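PDB 3OYZ: malate synthase from Haloferax volcanii, which catalyses the magnesium-dependent condensation of acetyl-CoA with glyoxylate and the hydrolysis of the product to malate and CoA, a step of the glyoxylate cycle. Local coordinates for residues S17-V21 against P48-T54; I127-K131 against L169-K175; S349-E354 against W387-Y392. One frame throughout, in Å; residues are numbered along the deposited sequence.

Contact 1: residues S17-V21 against P48-T54. With ACO (acetyl coenzyme *a), chain B.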
loop_
_atom_site.group_PDB
_atom_site.type_symbol
_atom_site.label_atom_id
_atom_site.label_comp_id
_atom_site.label_asym_id
_atom_site.label_seq_id
_atom_site.Cartn_x
_atom_site.Cartn_y
_atom_site.Cartn_z
ATOM N N SER A 17 -3.498 -15.670 26.132
ATOM C CA SER A 17 -4.328 -16.534 26.999
ATOM C C SER A 17 -5.273 -15.718 27.881
ATOM O O SER A 17 -4.875 -14.752 28.512
ATOM C CB SER A 17 -3.416 -17.351 27.910
ATOM O OG SER A 17 -2.602 -18.206 27.109
ATOM N N PRO A 18 -6.552 -16.092 27.975
ATOM C CA PRO A 18 -7.423 -15.318 28.875
ATOM C C PRO A 18 -6.899 -15.371 30.317
ATOM O O PRO A 18 -6.328 -16.377 30.727
ATOM C CB PRO A 18 -8.779 -16.004 28.749
ATOM C CG PRO A 18 -8.707 -16.712 27.449
ATOM C CD PRO A 18 -7.276 -17.149 27.251
ATOM N N THR A 19 -7.001 -14.295 31.090
ATOM C CA THR A 19 -6.335 -14.285 32.387
ATOM C C THR A 19 -7.297 -14.751 33.506
ATOM O O THR A 19 -6.848 -15.089 34.600
ATOM C CB THR A 19 -5.906 -12.862 32.719
ATOM O OG1 THR A 19 -7.127 -12.123 32.668
ATOM C CG2 THR A 19 -4.987 -12.337 31.611
ATOM N N ALA A 20 -8.591 -14.750 33.232
ATOM C CA ALA A 20 -9.623 -15.072 34.215
ATOM C C ALA A 20 -10.926 -15.490 33.532
ATOM O O ALA A 20 -11.612 -14.659 32.939
ATOM C CB ALA A 20 -9.870 -13.912 35.176
ATOM N N VAL A 21 -11.300 -16.771 33.615
ATOM C CA VAL A 21 -12.517 -17.248 32.953
ATOM C C VAL A 21 -13.573 -17.608 34.004
ATOM O O VAL A 21 -13.236 -18.121 35.066
ATOM C CB VAL A 21 -12.198 -18.450 32.039
ATOM C CG1 VAL A 21 -13.428 -18.935 31.273
ATOM C CG2 VAL A 21 -11.109 -18.061 31.054
ATOM N N PRO A 48 -0.281 -13.037 28.543
ATOM C CA PRO A 48 -1.526 -13.119 29.287
ATOM C C PRO A 48 -2.401 -11.909 28.997
ATOM O O PRO A 48 -1.999 -10.780 29.283
ATOM C CB PRO A 48 -1.056 -12.984 30.737
ATOM C CG PRO A 48 0.322 -13.611 30.775
ATOM C CD PRO A 48 0.922 -13.222 29.397
ATOM N N ASP A 49 -3.612 -12.138 28.555
ATOM C CA ASP A 49 -4.428 -11.099 27.989
ATOM C C ASP A 49 -5.547 -10.613 28.832
ATOM O O ASP A 49 -6.638 -11.125 28.672
ATOM C CB ASP A 49 -4.930 -11.573 26.633
ATOM C CG ASP A 49 -5.571 -10.485 25.815
ATOM O OD1 ASP A 49 -5.542 -9.322 26.240
ATOM O OD2 ASP A 49 -6.183 -10.832 24.782
ATOM N N ASN A 50 -5.315 -9.529 29.576
ATOM C CA ASN A 50 -6.352 -8.868 30.324
ATOM C C ASN A 50 -7.332 -8.010 29.556
ATOM O O ASN A 50 -8.218 -7.405 30.170
ATOM C CB ASN A 50 -5.742 -8.064 31.476
ATOM C CG ASN A 50 -6.591 -8.193 32.774
ATOM O OD1 ASN A 50 -7.064 -9.291 33.116
ATOM N ND2 ASN A 50 -6.781 -7.095 33.471
ATOM N N GLU A 51 -7.167 -7.945 28.229
ATOM C CA GLU A 51 -8.050 -7.107 27.418
ATOM C C GLU A 51 -9.050 -7.996 26.713
ATOM O O GLU A 51 -9.808 -8.681 27.440
ATOM C CB GLU A 51 -7.262 -6.234 26.418
ATOM C CG GLU A 51 -8.150 -5.138 25.825
ATOM C CD GLU A 51 -8.035 -5.026 24.307
ATOM O OE1 GLU A 51 -7.748 -6.023 23.642
ATOM O OE2 GLU A 51 -8.322 -3.974 23.719
ATOM N N ASP A 52 -9.060 -8.066 25.370
ATOM C CA ASP A 52 -10.195 -8.723 24.693
ATOM C C ASP A 52 -10.373 -10.237 24.944
ATOM O O ASP A 52 -11.452 -10.772 24.714
ATOM C CB ASP A 52 -10.445 -8.315 23.239
ATOM C CG ASP A 52 -11.017 -6.867 23.150
ATOM O OD1 ASP A 52 -11.252 -6.207 24.194
ATOM O OD2 ASP A 52 -11.360 -6.336 22.082
ATOM N N ALA A 53 -9.345 -10.918 25.411
ATOM C CA ALA A 53 -9.509 -12.338 25.768
ATOM C C ALA A 53 -10.359 -12.580 27.010
ATOM O O ALA A 53 -10.872 -13.690 27.194
ATOM C CB ALA A 53 -8.144 -12.992 25.947
ATOM N N THR A 54 -10.548 -11.526 27.805
ATOM C CA THR A 54 -11.095 -11.561 29.160
ATOM C C THR A 54 -12.349 -10.701 29.239
ATOM O O THR A 54 -12.385 -9.539 28.807
ATOM C CB THR A 54 -10.051 -11.141 30.191
ATOM O OG1 THR A 54 -8.902 -11.964 29.978
ATOM C CG2 THR A 54 -10.550 -11.340 31.603
HETATM N N1A ACO B . -4.370 -20.260 26.330
HETATM C C2A ACO B . -4.227 -21.298 27.176
HETATM N N3A ACO B . -4.822 -22.478 26.929
HETATM C C4A ACO B . -5.610 -22.698 25.845
HETATM C C5A ACO B . -5.782 -21.576 24.897
HETATM C C6A ACO B . -5.136 -20.289 25.216
HETATM N N6A ACO B . -5.361 -19.270 24.343
HETATM N N7A ACO B . -6.587 -21.996 23.913
HETATM C C8A ACO B . -6.928 -23.274 24.206
HETATM N N9A ACO B . -6.313 -23.705 25.316
HETATM C C1B ACO B . -6.473 -25.088 25.871
HETATM C C2B ACO B . -7.927 -25.500 25.680
HETATM O O2B ACO B . -8.690 -25.017 26.784
HETATM C C3B ACO B . -7.844 -27.011 25.590
HETATM O O3B ACO B . -7.682 -27.396 26.958
HETATM P P3B ACO B . -8.058 -28.863 27.607
HETATM O O7A ACO B . -6.654 -29.438 27.708
HETATM O O8A ACO B . -8.988 -29.417 26.548
HETATM O O9A ACO B . -8.766 -28.598 28.917
HETATM C C4B ACO B . -6.539 -27.213 24.837
HETATM O O4B ACO B . -5.717 -26.081 25.155
HETATM C C5B ACO B . -6.754 -27.219 23.328
HETATM O O5B ACO B . -7.752 -26.237 23.046
HETATM P P1A ACO B . -8.473 -26.132 21.616
HETATM O O1A ACO B . -9.373 -27.278 21.281
HETATM O O2A ACO B . -7.339 -25.943 20.651
HETATM O O3A ACO B . -9.387 -24.819 21.557
HETATM P P2A ACO B . -10.794 -24.719 22.317
HETATM O O4A ACO B . -10.397 -25.327 23.624
HETATM O O5A ACO B . -11.873 -25.072 21.314
HETATM O O6A ACO B . -11.080 -23.137 22.560
HETATM C CBP ACO B . -10.877 -20.718 22.161
HETATM C CCP ACO B . -11.018 -22.117 21.550
HETATM C CDP ACO B . -12.058 -20.401 23.076
HETATM C CEP ACO B . -10.917 -19.727 21.005
HETATM C CAP ACO B . -9.607 -20.566 23.008
HETATM O OAP ACO B . -8.574 -21.112 22.200
HETATM C C9P ACO B . -9.244 -19.133 23.340
HETATM O O9P ACO B . -9.918 -18.501 24.161
HETATM N N8P ACO B . -8.197 -18.613 22.677
HETATM C C7P ACO B . -7.785 -17.244 22.959
HETATM C C6P ACO B . -8.734 -16.184 22.381
HETATM C C5P ACO B . -7.999 -14.865 22.536
HETATM O O5P ACO B . -6.873 -14.849 23.031
HETATM N N4P ACO B . -8.630 -13.795 22.055
HETATM C C3P ACO B . -8.088 -12.448 22.061
HETATM C C2P ACO B . -6.903 -12.306 21.102
HETATM S S1P ACO B . -7.755 -11.858 19.618
HETATM C C ACO B . -8.155 -10.223 19.664
HETATM O O ACO B . -8.155 -9.560 20.683
HETATM C CH3 ACO B . -8.580 -9.602 18.369
#
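T19 OG1 meets the flat amide of N50 in its carbonyl plane, giving its proton to N50 OD1 at 2.9 Å, while N50 ND2 bonds to R59 O. The other flat group, the carboxylate of D49, takes its backbone partners from above its plane: E51 N reaches OD1, which makes an Asx turn, and A53 N reaches OD2. Since D49 OD2 also pairs with R84, which binds acetyl-CoA and glyoxylate, the turn and that arginine share one carboxylate.

T54 OG1 sits between the segments. T54 OG1 accepts from T19 N over 3.2 Å in a nearly straight bond (171°) and donates to D49 O at 2.7 Å, so this buried hydroxyl has a partner for its proton and a donor besides. With its OG1 lying between backbone N and carbonyl carbon (chi1 57°), T19 lays CG2 against the D49 backbone, 3.3 Å from D49 C. P18 CG packs 4.1 Å from A53 CB, and S17 OG turns the other way to bond N1A of the adenine at 2.8 Å, with W46 NE1 as second partner.

D49 N to S17 O, 2.9 Å, is one of the parallel-strand bonds of a beta-alpha-beta unit in the TIM barrel, at the strand ends where acetyl-CoA and D52, a magnesium-binding residue, lie. The connecting helix 29-36 packs on S17 and P18, and helix 59-73 brings I66 against T19 and P48.

Contact 2: residues I127-K131 against L169-K175. With K (potassium ion), chain E.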
loop_
_atom_site.group_PDB
_atom_site.type_symbol
_atom_site.label_atom_id
_atom_site.label_comp_id
_atom_site.label_asym_id
_atom_site.label_seq_id
_atom_site.Cartn_x
_atom_site.Cartn_y
_atom_site.Cartn_z
ATOM N N ILE A 127 0.912 9.310 17.405
ATOM C CA ILE A 127 2.107 9.170 18.231
ATOM C C ILE A 127 1.971 9.864 19.595
ATOM O O ILE A 127 2.554 9.412 20.590
ATOM C CB ILE A 127 3.328 9.665 17.406
ATOM C CG1 ILE A 127 4.613 9.201 18.125
ATOM C CG2 ILE A 127 3.291 11.238 17.277
ATOM C CD1 ILE A 127 4.779 7.659 17.823
ATOM N N ASP A 128 1.125 10.894 19.731
ATOM C CA ASP A 128 1.049 11.531 21.042
ATOM C C ASP A 128 0.302 10.602 22.048
ATOM O O ASP A 128 0.648 10.633 23.221
ATOM C CB ASP A 128 0.350 12.911 20.974
ATOM C CG ASP A 128 1.345 13.973 20.463
ATOM O OD1 ASP A 128 2.559 13.682 20.230
ATOM O OD2 ASP A 128 0.979 15.131 20.346
ATOM N N ASP A 129 -0.598 9.754 21.571
ATOM C CA ASP A 129 -1.225 8.711 22.458
ATOM C C ASP A 129 -0.169 7.645 22.824
ATOM O O ASP A 129 -0.145 7.137 23.963
ATOM C CB ASP A 129 -2.341 7.964 21.721
ATOM C CG ASP A 129 -3.071 6.917 22.626
ATOM O OD1 ASP A 129 -3.547 7.311 23.734
ATOM O OD2 ASP A 129 -3.030 5.710 22.265
ATOM N N TRP A 130 0.717 7.262 21.901
ATOM C CA TRP A 130 1.817 6.354 22.303
ATOM C C TRP A 130 2.725 6.963 23.350
ATOM O O TRP A 130 3.233 6.253 24.238
ATOM C CB TRP A 130 2.748 5.899 21.129
ATOM C CG TRP A 130 2.062 5.254 19.943
ATOM C CD1 TRP A 130 0.809 5.478 19.441
ATOM C CD2 TRP A 130 2.716 4.390 18.998
ATOM N NE1 TRP A 130 0.627 4.789 18.268
ATOM C CE2 TRP A 130 1.803 4.149 17.943
ATOM C CE3 TRP A 130 4.012 3.863 18.934
ATOM C CZ2 TRP A 130 2.096 3.317 16.847
ATOM C CZ3 TRP A 130 4.335 3.040 17.805
ATOM C CH2 TRP A 130 3.364 2.760 16.810
ATOM N N LYS A 131 2.942 8.275 23.323
ATOM C CA LYS A 131 3.813 8.898 24.318
ATOM C C LYS A 131 3.026 8.795 25.650
ATOM O O LYS A 131 3.638 8.810 26.705
ATOM C CB LYS A 131 3.981 10.389 23.975
ATOM C CG LYS A 131 4.885 10.496 22.701
ATOM C CD LYS A 131 5.065 11.998 22.274
ATOM C CE LYS A 131 5.855 12.039 20.921
ATOM N NZ LYS A 131 5.590 13.428 20.396
ATOM N N LEU A 169 8.261 7.285 13.401
ATOM C CA LEU A 169 8.557 6.753 14.699
ATOM C C LEU A 169 10.010 6.954 14.985
ATOM O O LEU A 169 10.369 7.290 16.115
ATOM C CB LEU A 169 8.246 5.245 14.670
ATOM C CG LEU A 169 7.967 4.328 15.830
ATOM C CD1 LEU A 169 7.141 5.115 16.815
ATOM C CD2 LEU A 169 7.229 3.099 15.292
ATOM N N ARG A 170 10.874 6.737 13.987
ATOM C CA ARG A 170 12.308 6.907 14.251
ATOM C C ARG A 170 12.677 8.247 14.881
ATOM O O ARG A 170 13.427 8.319 15.859
ATOM C CB ARG A 170 13.134 6.660 12.948
ATOM C CG ARG A 170 14.645 6.844 13.088
ATOM C CD ARG A 170 15.301 7.056 11.658
ATOM N NE ARG A 170 14.874 8.395 11.170
ATOM C CZ ARG A 170 14.392 8.639 9.944
ATOM N NH1 ARG A 170 14.374 7.652 9.067
ATOM N NH2 ARG A 170 13.848 9.811 9.614
ATOM N N ASP A 171 12.279 9.368 14.304
ATOM C CA ASP A 171 12.617 10.603 14.950
ATOM C C ASP A 171 11.788 10.935 16.229
ATOM O O ASP A 171 12.278 11.643 17.067
ATOM C CB ASP A 171 12.346 11.678 13.914
ATOM C CG ASP A 171 13.423 11.641 12.752
ATOM O OD1 ASP A 171 14.480 10.978 12.844
ATOM O OD2 ASP A 171 13.167 12.290 11.726
ATOM N N GLU A 172 10.526 10.522 16.333
ATOM C CA GLU A 172 9.787 10.720 17.593
ATOM C C GLU A 172 10.457 9.925 18.719
ATOM O O GLU A 172 10.672 10.520 19.793
ATOM C CB GLU A 172 8.355 10.176 17.476
ATOM C CG GLU A 172 7.523 11.089 16.508
ATOM C CD GLU A 172 7.137 12.444 17.083
ATOM O OE1 GLU A 172 7.280 12.857 18.263
ATOM O OE2 GLU A 172 6.627 13.210 16.264
ATOM N N MET A 173 10.916 8.692 18.472
ATOM C CA MET A 173 11.614 7.930 19.502
ATOM C C MET A 173 12.903 8.578 19.933
ATOM O O MET A 173 13.398 8.267 21.016
ATOM C CB MET A 173 11.979 6.479 19.081
ATOM C CG MET A 173 10.804 5.614 18.609
ATOM S SD MET A 173 11.341 3.956 17.938
ATOM C CE MET A 173 12.906 3.856 18.788
ATOM N N GLY A 174 13.530 9.367 19.055
ATOM C CA GLY A 174 14.750 10.045 19.481
ATOM C C GLY A 174 14.601 11.230 20.418
ATOM O O GLY A 174 15.577 11.656 21.059
ATOM N N LYS A 175 13.389 11.759 20.555
ATOM C CA LYS A 175 13.164 12.962 21.406
ATOM C C LYS A 175 13.436 12.623 22.868
ATOM O O LYS A 175 13.109 11.536 23.351
ATOM C CB LYS A 175 11.754 13.543 21.312
ATOM C CG LYS A 175 11.374 13.941 19.862
ATOM C CD LYS A 175 9.941 14.494 19.732
ATOM C CE LYS A 175 9.809 15.145 18.317
ATOM N NZ LYS A 175 8.384 15.538 18.192
HETATM K K K E . 13.405 8.937 23.490
HETATM O O HOH W 1 4.995 14.869 18.050
HETATM O O HOH W 2 15.861 9.384 24.550
#
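K131 and E172 meet in a salt-bridge network on the outside of the TIM barrel, where helix 127-143 runs beside the short helix 169-174. K131 NZ lies 2.8 Å from E172 OE1, which also receives K175 NZ at 2.9 Å. The two ammonium groups come in from opposite faces of the carboxylate plane, so one oxygen takes a bond from each side of its plane and probably balances part of both positive charges. The bend of E172 at CB-CG (chi2 -73°) brings its carboxylate round to the extended K131 chain. D128 OD1, one turn back, takes a further bond from K131 NZ, and a water bridges that nitrogen to E172 OE2.

Beneath the charges, I127 CG1 rests on the aliphatic part of E172, and I127 CD1 touches L169 CD1 at 3.6 Å. That same CD1 of I127 lies over one face of the W130 indole, toward the rim, while L169 CD1 meets W130 CZ3. W130 NE1 bonds to G125 O, and the indole backs onto strands 152-157 and 183-188. The segment axes cross at -36°, 11.6 Å apart. At the C-terminal end of residues 169-175 a potassium ion, bound also by N178 and E181, is held by M173 O and K175 O, each at 2.6 Å.

Contact 3: residues S349-E354 against W387-Y392. With ACO (acetyl coenzyme *a), chain B.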
loop_
_atom_site.group_PDB
_atom_site.type_symbol
_atom_site.label_atom_id
_atom_site.label_comp_id
_atom_site.label_asym_id
_atom_site.label_seq_id
_atom_site.Cartn_x
_atom_site.Cartn_y
_atom_site.Cartn_z
ATOM N N SER A 349 -25.572 -13.771 15.506
ATOM C CA SER A 349 -24.193 -13.991 15.972
ATOM C C SER A 349 -23.812 -13.023 17.080
ATOM O O SER A 349 -23.116 -13.397 18.022
ATOM C CB SER A 349 -23.193 -13.873 14.832
ATOM O OG SER A 349 -23.647 -14.668 13.757
ATOM N N MET A 350 -24.342 -11.807 16.998
ATOM C CA MET A 350 -24.013 -10.748 17.945
ATOM C C MET A 350 -24.633 -10.947 19.339
ATOM O O MET A 350 -23.934 -10.824 20.359
ATOM C CB MET A 350 -24.352 -9.381 17.336
ATOM C CG MET A 350 -23.355 -8.859 16.276
ATOM S SD MET A 350 -23.809 -7.266 15.536
ATOM C CE MET A 350 -24.045 -6.229 16.978
ATOM N N GLU A 351 -25.931 -11.258 19.362
ATOM C CA GLU A 351 -26.676 -11.614 20.592
ATOM C C GLU A 351 -26.120 -12.850 21.288
ATOM O O GLU A 351 -25.817 -12.792 22.482
ATOM C CB GLU A 351 -28.173 -11.741 20.330
ATOM C CG GLU A 351 -28.825 -10.367 20.125
ATOM C CD GLU A 351 -30.170 -10.416 19.407
ATOM O OE1 GLU A 351 -30.783 -9.346 19.227
ATOM O OE2 GLU A 351 -30.642 -11.495 18.988
ATOM N N GLU A 352 -25.892 -13.913 20.513
ATOM C CA GLU A 352 -25.121 -15.069 20.988
ATOM C C GLU A 352 -23.777 -14.690 21.627
ATOM O O GLU A 352 -23.433 -15.194 22.701
ATOM C CB GLU A 352 -24.919 -16.148 19.907
ATOM C CG GLU A 352 -24.026 -17.300 20.423
ATOM C CD GLU A 352 -23.620 -18.392 19.427
ATOM O OE1 GLU A 352 -22.704 -19.165 19.804
ATOM O OE2 GLU A 352 -24.171 -18.508 18.305
ATOM N N PHE A 353 -22.992 -13.820 20.987
ATOM C CA PHE A 353 -21.714 -13.423 21.592
ATOM C C PHE A 353 -21.891 -12.602 22.877
ATOM O O PHE A 353 -21.174 -12.835 23.863
ATOM C CB PHE A 353 -20.756 -12.680 20.632
ATOM C CG PHE A 353 -19.612 -12.049 21.362
ATOM C CD1 PHE A 353 -18.505 -12.810 21.714
ATOM C CD2 PHE A 353 -19.723 -10.748 21.834
ATOM C CE1 PHE A 353 -17.474 -12.273 22.446
ATOM C CE2 PHE A 353 -18.711 -10.185 22.566
ATOM C CZ PHE A 353 -17.585 -10.952 22.890
ATOM N N GLU A 354 -22.783 -11.612 22.802
ATOM C CA GLU A 354 -23.241 -10.705 23.871
ATOM C C GLU A 354 -23.542 -11.478 25.180
ATOM O O GLU A 354 -22.979 -11.155 26.242
ATOM C CB GLU A 354 -24.474 -9.977 23.304
ATOM C CG GLU A 354 -25.034 -8.689 23.918
ATOM C CD GLU A 354 -26.162 -8.074 23.051
ATOM O OE1 GLU A 354 -27.261 -8.665 22.893
ATOM O OE2 GLU A 354 -25.967 -6.971 22.486
ATOM N N TRP A 387 -14.564 -15.763 18.368
ATOM C CA TRP A 387 -15.269 -14.508 18.617
ATOM C C TRP A 387 -14.864 -13.887 19.956
ATOM O O TRP A 387 -14.738 -14.579 20.994
ATOM C CB TRP A 387 -16.796 -14.628 18.635
ATOM C CG TRP A 387 -17.398 -14.612 17.261
ATOM C CD1 TRP A 387 -17.162 -15.521 16.289
ATOM C CD2 TRP A 387 -18.366 -13.695 16.730
ATOM N NE1 TRP A 387 -17.907 -15.225 15.168
ATOM C CE2 TRP A 387 -18.618 -14.080 15.403
ATOM C CE3 TRP A 387 -18.982 -12.534 17.215
ATOM C CZ2 TRP A 387 -19.496 -13.380 14.571
ATOM C CZ3 TRP A 387 -19.861 -11.857 16.391
ATOM C CH2 TRP A 387 -20.104 -12.275 15.085
ATOM N N ASP A 388 -14.643 -12.571 19.883
ATOM C CA ASP A 388 -14.563 -11.709 21.042
ATOM C C ASP A 388 -15.167 -10.340 20.727
ATOM O O ASP A 388 -15.799 -10.181 19.675
ATOM C CB ASP A 388 -13.158 -11.709 21.644
ATOM C CG ASP A 388 -12.085 -11.126 20.731
ATOM O OD1 ASP A 388 -12.365 -10.349 19.789
ATOM O OD2 ASP A 388 -10.903 -11.402 21.040
ATOM N N GLU A 389 -15.018 -9.404 21.666
ATOM C CA GLU A 389 -15.673 -8.094 21.647
ATOM C C GLU A 389 -15.319 -7.362 20.340
ATOM O O GLU A 389 -16.189 -6.755 19.732
ATOM C CB GLU A 389 -15.240 -7.274 22.872
ATOM C CG GLU A 389 -15.742 -5.834 22.918
ATOM C CD GLU A 389 -17.260 -5.710 23.020
ATOM O OE1 GLU A 389 -17.960 -6.698 23.303
ATOM O OE2 GLU A 389 -17.789 -4.606 22.831
ATOM N N ALA A 390 -14.078 -7.519 19.897
ATOM C CA ALA A 390 -13.638 -6.937 18.609
ATOM C C ALA A 390 -14.467 -7.521 17.456
ATOM O O ALA A 390 -14.894 -6.825 16.543
ATOM C CB ALA A 390 -12.150 -7.207 18.402
ATOM N N THR A 391 -14.657 -8.835 17.474
ATOM C CA THR A 391 -15.388 -9.494 16.417
ATOM C C THR A 391 -16.822 -8.965 16.389
ATOM O O THR A 391 -17.434 -8.750 15.324
ATOM C CB THR A 391 -15.484 -11.040 16.667
ATOM O OG1 THR A 391 -14.260 -11.534 17.203
ATOM C CG2 THR A 391 -15.832 -11.792 15.395
ATOM N N TYR A 392 -17.391 -8.872 17.585
ATOM C CA TYR A 392 -18.683 -8.278 17.726
ATOM C C TYR A 392 -18.708 -6.864 17.126
ATOM O O TYR A 392 -19.602 -6.516 16.343
ATOM C CB TYR A 392 -18.943 -8.229 19.238
ATOM C CG TYR A 392 -20.183 -7.484 19.574
ATOM C CD1 TYR A 392 -21.424 -8.064 19.356
ATOM C CD2 TYR A 392 -20.135 -6.212 20.127
ATOM C CE1 TYR A 392 -22.581 -7.402 19.667
ATOM C CE2 TYR A 392 -21.303 -5.514 20.409
ATOM C CZ TYR A 392 -22.521 -6.128 20.180
ATOM O OH TYR A 392 -23.708 -5.500 20.477
HETATM N N1A ACO B . -4.370 -20.260 26.330
HETATM C C2A ACO B . -4.227 -21.298 27.176
HETATM N N3A ACO B . -4.822 -22.478 26.929
HETATM C C4A ACO B . -5.610 -22.698 25.845
HETATM C C5A ACO B . -5.782 -21.576 24.897
HETATM C C6A ACO B . -5.136 -20.289 25.216
HETATM N N6A ACO B . -5.361 -19.270 24.343
HETATM N N7A ACO B . -6.587 -21.996 23.913
HETATM C C8A ACO B . -6.928 -23.274 24.206
HETATM N N9A ACO B . -6.313 -23.705 25.316
HETATM C C1B ACO B . -6.473 -25.088 25.871
HETATM C C2B ACO B . -7.927 -25.500 25.680
HETATM O O2B ACO B . -8.690 -25.017 26.784
HETATM C C3B ACO B . -7.844 -27.011 25.590
HETATM O O3B ACO B . -7.682 -27.396 26.958
HETATM P P3B ACO B . -8.058 -28.863 27.607
HETATM O O7A ACO B . -6.654 -29.438 27.708
HETATM O O8A ACO B . -8.988 -29.417 26.548
HETATM O O9A ACO B . -8.766 -28.598 28.917
HETATM C C4B ACO B . -6.539 -27.213 24.837
HETATM O O4B ACO B . -5.717 -26.081 25.155
HETATM C C5B ACO B . -6.754 -27.219 23.328
HETATM O O5B ACO B . -7.752 -26.237 23.046
HETATM P P1A ACO B . -8.473 -26.132 21.616
HETATM O O1A ACO B . -9.373 -27.278 21.281
HETATM O O2A ACO B . -7.339 -25.943 20.651
HETATM O O3A ACO B . -9.387 -24.819 21.557
HETATM P P2A ACO B . -10.794 -24.719 22.317
HETATM O O4A ACO B . -10.397 -25.327 23.624
HETATM O O5A ACO B . -11.873 -25.072 21.314
HETATM O O6A ACO B . -11.080 -23.137 22.560
HETATM C CBP ACO B . -10.877 -20.718 22.161
HETATM C CCP ACO B . -11.018 -22.117 21.550
HETATM C CDP ACO B . -12.058 -20.401 23.076
HETATM C CEP ACO B . -10.917 -19.727 21.005
HETATM C CAP ACO B . -9.607 -20.566 23.008
HETATM O OAP ACO B . -8.574 -21.112 22.200
HETATM C C9P ACO B . -9.244 -19.133 23.340
HETATM O O9P ACO B . -9.918 -18.501 24.161
HETATM N N8P ACO B . -8.197 -18.613 22.677
HETATM C C7P ACO B . -7.785 -17.244 22.959
HETATM C C6P ACO B . -8.734 -16.184 22.381
HETATM C C5P ACO B . -7.999 -14.865 22.536
HETATM O O5P ACO B . -6.873 -14.849 23.031
HETATM N N4P ACO B . -8.630 -13.795 22.055
HETATM C C3P ACO B . -8.088 -12.448 22.061
HETATM C C2P ACO B . -6.903 -12.306 21.102
HETATM S S1P ACO B . -7.755 -11.858 19.618
HETATM C C ACO B . -8.155 -10.223 19.664
HETATM O O ACO B . -8.155 -9.560 20.683
HETATM C CH3 ACO B . -8.580 -9.602 18.369
#
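F353 drives its ring into the start of helix 389-395, against W387, D388, E389 and Y392. With CG anti to the backbone N (chi1 168°), the ring reaches across to residues 387-392: F353 CE1 lies 3.3 Å from D388 CA, F353 CZ comes to 3.2 Å from E389 N, and D388 O sits over one face, toward the rim. On the Y392 side CD2 touches CB; the two rings are near parallel, 28° apart, but slid so far, with centroids 5.9 Å apart, that they barely overlap. Replacing F353 with an alanine would probably open a gap beneath the first turn of helix 389-395, leaving Y392 CB and the backbone of D388 without their neighbour.

Y392 also receives M350, whose CE lies 3.3 Å from Y392 CE1 and whose sulfur stands obliquely to the ring, a Met-aromatic contact. W387 lies on the other flank: S349 CB abuts W387 CH2 at 3.5 Å, F353 CB approaches CE3, and T391 CG2 stands over the centre of one indole face.

D388 N-caps the helix. D388 N donates to T391 OG1 at 2.9 Å, nearly straight, and D388 OD1 takes a weak bond from A390 N, a capping box. D388 OD2 lies 3.2 Å from C3P of acetyl-CoA; D388 OD1 is 4.1 Å from the acetyl CH3, a placement consistent with the predicted role of D388 as proton acceptor.

W387 ends strand 382-387, which pairs antiparallel with strand 364-369; M366 of that partner strand packs on S349, F353 and W387, while A390 touches V191 and D192 of helix 190-197.

Overall arrangement
From the N terminus, contact 1 closes first: the chain leaves strand 13-18, passes through helix 29-36 and returns on strand 45-49, tying two neighbouring barrel strands. Contact 2 closes a later loop holding strand 152-157, and joins helices 127-143 and 169-174 on the barrel's flank. Contact 3 comes last, bringing helix 343-358 back to helix 389-395 after the antiparallel pair 364-369 and 382-387. The three loops follow in series; none nests or crosses. Contacts 1 and 3 nevertheless meet in space, D52 O lying 3.6 Å from D388 CB, and both touch acetyl-CoA. Contact 2 stands apart, its centre about 28 Å and 34 Å from those of contacts 1 and 3.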